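Local coordinates for protein 2,3-dihydroxybenzoate-AMP ligase (PDB 1MDB) that belongs to the AMP-binding enzyme family of the ANL clan, with a large N-terminal part and a smaller C-terminal domain, and holds adenosine monophosphate in its pocket, at residues 134-137 and 138-141; 346-349 and 350-354; 393-396 and 397-401. One frame throughout, in Å; residues are numbered along the deposited sequence.

How the interactions relate
All three contacts are local ones at helix ends: interactions 1 and 3 lie where helices begin, and interaction 2 lies where one stops. They follow one another along the chain without touching, their centres 33 to 42 Å apart. The widest gap, about 42 Å, separates the centres of interactions 1 and 2, which lie on opposite sides of the chain's centre; the centre of interaction 3 is about 33 Å from that of interaction 1 and about 35 Å from that of interaction 2. Interaction 2 is tied most directly to the ligands: Gln353 touches adenosine monophosphate, while the side chain of Thr352 lies about 10 Å from it. In interaction 3 the side chain of His398 is about 12 Å from the same ligand.

Interaction 1: residues 134-137 and 138-141; sequences GFDY and RSLA
Asp136 and Arg138 meet through their charged ends, Asp136 OD2 lying 2.7 Å from Arg138 NH1 in a salt bridge. The two side chains cross at about a right angle, their carboxylate and guanidinium planes are turned 63° apart, and NH1 comes to OD2 from above the carboxylate plane. OD2 lies at the edge of the guanidinium, tilted somewhat from its plane; the same NH1 also pairs with Glu161. Asp136 is the N-cap of helix 137-147, with OD1 placed to cap the backbone N atoms of Arg138 and Ser139, although the position of OD1 is less certain. Here the short strand 135-136, which pairs antiparallel with strand 125-132, turns directly into the helix. Ser139 OG stands between the serine's own backbone N and carbonyl carbon (chi1 64°), from where it donates to Asp136 O at 2.7 Å. From the next residue, Tyr137 O accepts from Ala141 N at 2.8 Å. On the apolar side Leu140 CB meets the edge of the Phe135 ring, 3.8 Å from CE2, and Leu140 CD2 lies 4.1 Å from Tyr137 CD2, the tyrosine and leucine side chains running side by side. Phe135 CD2 itself sits 3.4 Å above the centre of one face of the Tyr137 ring. Tyr137 OH is hydrogen-bonded to Pro107 O, while Phe135 makes a cation-pi contact with Arg110.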
loop_
_atom_site.group_PDB
_atom_site.type_symbol
_atom_site.label_atom_id
_atom_site.label_comp_id
_atom_site.label_asym_id
_atom_site.label_seq_id
_atom_site.Cartn_x
_atom_site.Cartn_y
_atom_site.Cartn_z
ATOM N N GLY A 134 -0.197 -0.340 -21.924
ATOM C CA GLY A 134 -0.118 0.691 -22.944
ATOM C C GLY A 134 0.989 1.724 -22.818
ATOM O O GLY A 134 1.058 2.651 -23.629
ATOM N N PHE A 135 1.856 1.585 -21.819
ATOM C CA PHE A 135 2.955 2.536 -21.652
ATOM C C PHE A 135 4.311 1.878 -21.902
ATOM O O PHE A 135 4.609 0.815 -21.357
ATOM C CB PHE A 135 2.937 3.142 -20.249
ATOM C CG PHE A 135 3.968 4.217 -20.044
ATOM C CD1 PHE A 135 3.814 5.469 -20.633
ATOM C CD2 PHE A 135 5.109 3.971 -19.282
ATOM C CE1 PHE A 135 4.785 6.460 -20.466
ATOM C CE2 PHE A 135 6.082 4.947 -19.109
ATOM C CZ PHE A 135 5.923 6.192 -19.700
ATOM N N ASP A 136 5.124 2.515 -22.737
ATOM C CA ASP A 136 6.454 2.008 -23.068
ATOM C C ASP A 136 7.436 2.613 -22.057
ATOM O O ASP A 136 7.739 3.808 -22.110
ATOM C CB ASP A 136 6.836 2.428 -24.490
ATOM C CG ASP A 136 8.175 1.863 -24.922
ATOM O OD1 ASP A 136 9.140 1.964 -24.129
ATOM O OD2 ASP A 136 8.264 1.329 -26.050
ATOM N N TYR A 137 7.929 1.790 -21.138
ATOM C CA TYR A 137 8.835 2.287 -20.112
ATOM C C TYR A 137 10.257 2.593 -20.563
ATOM O O TYR A 137 11.011 3.233 -19.826
ATOM C CB TYR A 137 8.839 1.338 -18.904
ATOM C CG TYR A 137 7.523 1.334 -18.134
ATOM C CD1 TYR A 137 6.390 0.686 -18.644
ATOM C CD2 TYR A 137 7.400 2.009 -16.919
ATOM C CE1 TYR A 137 5.166 0.717 -17.962
ATOM C CE2 TYR A 137 6.189 2.050 -16.232
ATOM C CZ TYR A 137 5.075 1.403 -16.760
ATOM O OH TYR A 137 3.869 1.458 -16.100
ATOM N N ARG A 138 10.638 2.153 -21.762
ATOM C CA ARG A 138 11.980 2.468 -22.244
ATOM C C ARG A 138 12.037 3.948 -22.590
ATOM O O ARG A 138 13.090 4.574 -22.489
ATOM C CB ARG A 138 12.346 1.672 -23.491
ATOM C CG ARG A 138 12.027 0.211 -23.436
ATOM C CD ARG A 138 10.980 -0.032 -24.487
ATOM N NE ARG A 138 10.790 -1.436 -24.777
ATOM C CZ ARG A 138 10.073 -1.875 -25.798
ATOM N NH1 ARG A 138 9.478 -1.009 -26.614
ATOM N NH2 ARG A 138 9.980 -3.177 -26.018
ATOM N N SER A 139 10.909 4.507 -23.018
ATOM C CA SER A 139 10.876 5.919 -23.360
ATOM C C SER A 139 11.016 6.687 -22.051
ATOM O O SER A 139 11.619 7.757 -22.010
ATOM C CB SER A 139 9.563 6.286 -24.081
ATOM O OG SER A 139 8.443 6.107 -23.232
ATOM N N LEU A 140 10.461 6.136 -20.975
ATOM C CA LEU A 140 10.590 6.772 -19.667
ATOM C C LEU A 140 12.078 6.666 -19.287
ATOM O O LEU A 140 12.676 7.624 -18.803
ATOM C CB LEU A 140 9.719 6.050 -18.627
ATOM C CG LEU A 140 9.920 6.452 -17.156
ATOM C CD1 LEU A 140 9.773 7.960 -17.014
ATOM C CD2 LEU A 140 8.910 5.713 -16.253
ATOM N N ALA A 141 12.674 5.500 -19.526
ATOM C CA ALA A 141 14.096 5.308 -19.218
ATOM C C ALA A 141 14.926 6.355 -19.963
ATOM O O ALA A 141 15.842 6.958 -19.398
ATOM C CB ALA A 141 14.546 3.897 -19.629
#

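Interaction 2: residues 346-349 and 350-354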
loop_
_atom_site.group_PDB
_atom_site.type_symbol
_atom_site.label_atom_id
_atom_site.label_comp_id
_atom_site.label_asym_id
_atom_site.label_seq_id
_atom_site.Cartn_x
_atom_site.Cartn_y
_atom_site.Cartn_z
ATOM N N GLU A 346 -19.535 -9.194 13.030
ATOM C CA GLU A 346 -19.774 -8.413 11.823
ATOM C C GLU A 346 -19.665 -6.910 12.083
ATOM O O GLU A 346 -19.112 -6.172 11.266
ATOM C CB GLU A 346 -21.154 -8.736 11.229
ATOM C CG GLU A 346 -21.452 -8.017 9.896
ATOM C CD GLU A 346 -20.578 -8.504 8.728
ATOM O OE1 GLU A 346 -19.369 -8.742 8.940
ATOM O OE2 GLU A 346 -21.094 -8.632 7.593
ATOM N N GLU A 347 -20.175 -6.462 13.227
ATOM C CA GLU A 347 -20.145 -5.045 13.573
ATOM C C GLU A 347 -18.745 -4.472 13.757
ATOM O O GLU A 347 -18.499 -3.309 13.440
ATOM C CB GLU A 347 -20.952 -4.787 14.845
ATOM C CG GLU A 347 -21.072 -3.310 15.180
ATOM C CD GLU A 347 -21.653 -3.062 16.552
ATOM O OE1 GLU A 347 -20.971 -3.384 17.551
ATOM O OE2 GLU A 347 -22.792 -2.547 16.630
ATOM N N ILE A 348 -17.830 -5.264 14.299
ATOM C CA ILE A 348 -16.468 -4.783 14.486
ATOM C C ILE A 348 -15.757 -4.716 13.134
ATOM O O ILE A 348 -14.937 -3.829 12.898
ATOM C CB ILE A 348 -15.674 -5.691 15.433
ATOM C CG1 ILE A 348 -16.097 -5.420 16.880
ATOM C CG2 ILE A 348 -14.181 -5.461 15.249
ATOM C CD1 ILE A 348 -15.353 -6.249 17.904
ATOM N N ILE A 349 -16.086 -5.654 12.252
ATOM C CA ILE A 349 -15.490 -5.704 10.923
ATOM C C ILE A 349 -16.035 -4.558 10.078
ATOM O O ILE A 349 -15.310 -3.958 9.288
ATOM C CB ILE A 349 -15.826 -7.040 10.203
ATOM C CG1 ILE A 349 -15.131 -8.205 10.902
ATOM C CG2 ILE A 349 -15.417 -6.969 8.735
ATOM C CD1 ILE A 349 -15.534 -9.562 10.358
ATOM N N VAL A 350 -17.315 -4.257 10.262
ATOM C CA VAL A 350 -17.980 -3.205 9.502
ATOM C C VAL A 350 -17.810 -1.778 10.014
ATOM O O VAL A 350 -17.924 -0.822 9.239
ATOM C CB VAL A 350 -19.495 -3.505 9.382
ATOM C CG1 VAL A 350 -20.254 -2.280 8.870
ATOM C CG2 VAL A 350 -19.703 -4.685 8.439
ATOM N N ASN A 351 -17.514 -1.613 11.299
ATOM C CA ASN A 351 -17.397 -0.261 11.829
ATOM C C ASN A 351 -16.031 0.193 12.322
ATOM O O ASN A 351 -15.882 1.344 12.729
ATOM C CB ASN A 351 -18.444 -0.055 12.929
ATOM C CG ASN A 351 -19.860 -0.229 12.415
ATOM O OD1 ASN A 351 -20.344 0.565 11.603
ATOM N ND2 ASN A 351 -20.532 -1.282 12.875
ATOM N N THR A 352 -15.035 -0.688 12.290
ATOM C CA THR A 352 -13.700 -0.297 12.737
ATOM C C THR A 352 -12.654 -0.583 11.663
ATOM O O THR A 352 -12.944 -1.207 10.646
ATOM C CB THR A 352 -13.273 -1.049 14.024
ATOM O OG1 THR A 352 -12.846 -2.378 13.695
ATOM C CG2 THR A 352 -14.433 -1.122 15.005
ATOM N N GLN A 353 -11.435 -0.119 11.904
ATOM C CA GLN A 353 -10.330 -0.336 10.986
ATOM C C GLN A 353 -9.276 -1.236 11.651
ATOM O O GLN A 353 -8.079 -1.078 11.418
ATOM C CB GLN A 353 -9.704 1.009 10.580
ATOM C CG GLN A 353 -10.490 1.817 9.533
ATOM C CD GLN A 353 -11.923 2.137 9.942
ATOM O OE1 GLN A 353 -12.857 1.397 9.628
ATOM N NE2 GLN A 353 -12.100 3.241 10.645
ATOM N N GLY A 354 -9.739 -2.162 12.494
ATOM C CA GLY A 354 -8.853 -3.106 13.173
ATOM C C GLY A 354 -8.075 -2.637 14.392
ATOM O O GLY A 354 -8.303 -1.548 14.904
#
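The backbone of residues 346-351 is helical, with Val350 N donating to Glu346 O at 2.8 Å and Asn351 N to Glu347 O at 2.9 Å, and Thr352 is the first residue to leave the helical conformation. Asn351 folds its amide back over the preceding turn: CG stands beside its own backbone N (chi1 -60°), and ND2 reaches Glu347 O at 2.9 Å. This second donor lies in the carbonyl plane, on a lone pair, whereas the backbone N-H of Asn351 comes from above that plane. Asn351 ND2 also lies tight against Glu347 CG, at 3.1 Å. One residue on, Thr352 OG1 donates to Ile348 O at 2.7 Å, alongside a weak bond from Thr352 N to the same oxygen. With chi1 at 79°, Thr352 OG1 sits between the threonine's backbone N and carbonyl carbon and lies 3.7 Å from Ile348 CG2. OG1 in turn accepts a weak bond from Gly354 N. On another side of the helix, Val350 CG2 rests 3.9 Å from CD of Glu346, whose carboxylate is engaged in a salt bridge with Lys319. Glu347 O thus takes one backbone and one side-chain donor, whereas Ile348 O takes the hydroxyl with only a weak backbone bond beside it, and Thr352 OG1 links weakly to the chain at Gly354, next to Gln353, which touches adenosine monophosphate.

Interaction 3: residues 393-396 and 397-401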
loop_
_atom_site.group_PDB
_atom_site.type_symbol
_atom_site.label_atom_id
_atom_site.label_comp_id
_atom_site.label_asym_id
_atom_site.label_seq_id
_atom_site.Cartn_x
_atom_site.Cartn_y
_atom_site.Cartn_z
ATOM N N TYR A 393 14.674 8.026 5.339
ATOM C CA TYR A 393 15.989 7.994 4.713
ATOM C C TYR A 393 16.525 9.405 4.427
ATOM O O TYR A 393 15.844 10.221 3.803
ATOM C CB TYR A 393 15.878 7.185 3.424
ATOM C CG TYR A 393 17.158 6.978 2.666
ATOM C CD1 TYR A 393 18.197 6.214 3.198
ATOM C CD2 TYR A 393 17.311 7.510 1.393
ATOM C CE1 TYR A 393 19.361 5.984 2.464
ATOM C CE2 TYR A 393 18.458 7.289 0.657
ATOM C CZ TYR A 393 19.479 6.528 1.193
ATOM O OH TYR A 393 20.604 6.336 0.445
ATOM N N LYS A 394 17.744 9.681 4.891
ATOM C CA LYS A 394 18.392 10.986 4.710
ATOM C C LYS A 394 17.404 12.150 4.733
ATOM O O LYS A 394 17.287 12.876 3.749
ATOM C CB LYS A 394 19.159 11.024 3.383
ATOM C CG LYS A 394 20.201 9.935 3.221
ATOM C CD LYS A 394 20.969 10.105 1.921
ATOM C CE LYS A 394 22.035 9.035 1.770
ATOM N NZ LYS A 394 22.839 9.205 0.523
ATOM N N ALA A 395 16.691 12.331 5.840
ATOM C CA ALA A 395 15.718 13.419 5.923
ATOM C C ALA A 395 15.613 13.965 7.339
ATOM O O ALA A 395 14.563 13.868 7.983
ATOM C CB ALA A 395 14.352 12.937 5.440
ATOM N N GLU A 396 16.714 14.548 7.804
ATOM C CA GLU A 396 16.823 15.118 9.144
ATOM C C GLU A 396 15.680 16.051 9.522
ATOM O O GLU A 396 15.008 15.853 10.538
ATOM C CB GLU A 396 18.156 15.862 9.270
ATOM C CG GLU A 396 19.363 14.983 8.977
ATOM C CD GLU A 396 20.645 15.774 8.812
ATOM O OE1 GLU A 396 21.683 15.154 8.487
ATOM O OE2 GLU A 396 20.619 17.012 9.007
ATOM N N GLU A 397 15.466 17.072 8.705
ATOM C CA GLU A 397 14.410 18.036 8.970
ATOM C C GLU A 397 13.047 17.374 9.121
ATOM O O GLU A 397 12.374 17.535 10.145
ATOM C CB GLU A 397 14.352 19.075 7.849
ATOM C CG GLU A 397 13.249 20.099 8.022
ATOM C CD GLU A 397 13.271 21.148 6.935
ATOM O OE1 GLU A 397 14.274 21.894 6.860
ATOM O OE2 GLU A 397 12.293 21.223 6.154
ATOM N N HIS A 398 12.641 16.622 8.105
ATOM C CA HIS A 398 11.348 15.967 8.156
ATOM C C HIS A 398 11.238 15.025 9.351
ATOM O O HIS A 398 10.174 14.910 9.960
ATOM C CB HIS A 398 11.083 15.193 6.870
ATOM C CG HIS A 398 9.629 14.968 6.609
ATOM N ND1 HIS A 398 8.775 15.989 6.248
ATOM C CD2 HIS A 398 8.866 13.852 6.700
ATOM C CE1 HIS A 398 7.548 15.512 6.130
ATOM N NE2 HIS A 398 7.576 14.219 6.400
ATOM N N ASN A 399 12.333 14.350 9.687
ATOM C CA ASN A 399 12.306 13.435 10.821
ATOM C C ASN A 399 12.042 14.182 12.118
ATOM O O ASN A 399 11.357 13.676 13.003
ATOM C CB ASN A 399 13.622 12.659 10.927
ATOM C CG ASN A 399 13.787 11.654 9.809
ATOM O OD1 ASN A 399 12.801 11.203 9.227
ATOM N ND2 ASN A 399 15.032 11.285 9.509
ATOM N N ALA A 400 12.584 15.392 12.220
ATOM C CA ALA A 400 12.403 16.206 13.412
ATOM C C ALA A 400 10.923 16.512 13.598
ATOM O O ALA A 400 10.429 16.586 14.723
ATOM C CB ALA A 400 13.201 17.504 13.291
ATOM N N ALA A 401 10.215 16.671 12.484
ATOM C CA ALA A 401 8.792 16.970 12.532
ATOM C C ALA A 401 7.913 15.723 12.610
ATOM O O ALA A 401 6.830 15.766 13.180
ATOM C CB ALA A 401 8.400 17.790 11.315
#
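Ala395 and Asn399 mark the first turn of helix 396-402, Asn399 N donating to Ala395 O at 2.8 Å with a C=O...N angle of 165°, nearly in line with the carbonyl. The next bond follows the same pattern, from Ala400 N to Glu396 O at 3.0 Å. Ala395 occupies the N-cap, and its methyl offers no polar atom for capping; it approaches the helix instead, with CB 4.2 Å from His398 CB. The Asn399 side chain bends back toward the start of the helix, CG lying beside its own backbone N (chi1 -70°), and the amide comes up against the Ala395 carbonyl. Asn399 CG is 3.0 Å from Ala395 O, and ND2 is equally near, but the angle is too poor for a hydrogen bond. Both ends of that amide are hydrogen-bonded elsewhere, OD1 accepting from Tyr392 N and so fastening the helix to the chain just ahead of it. This short helix belongs to the connection between strands 379-384 and 409-417, neighbours in a four-stranded antiparallel sheet. Ala400 CB lies 3.7 Å from Glu396 O. From the CB that meets Ala395, the His398 side chain leads away, with its ring meeting that of Tyr392 at about 60° between planes.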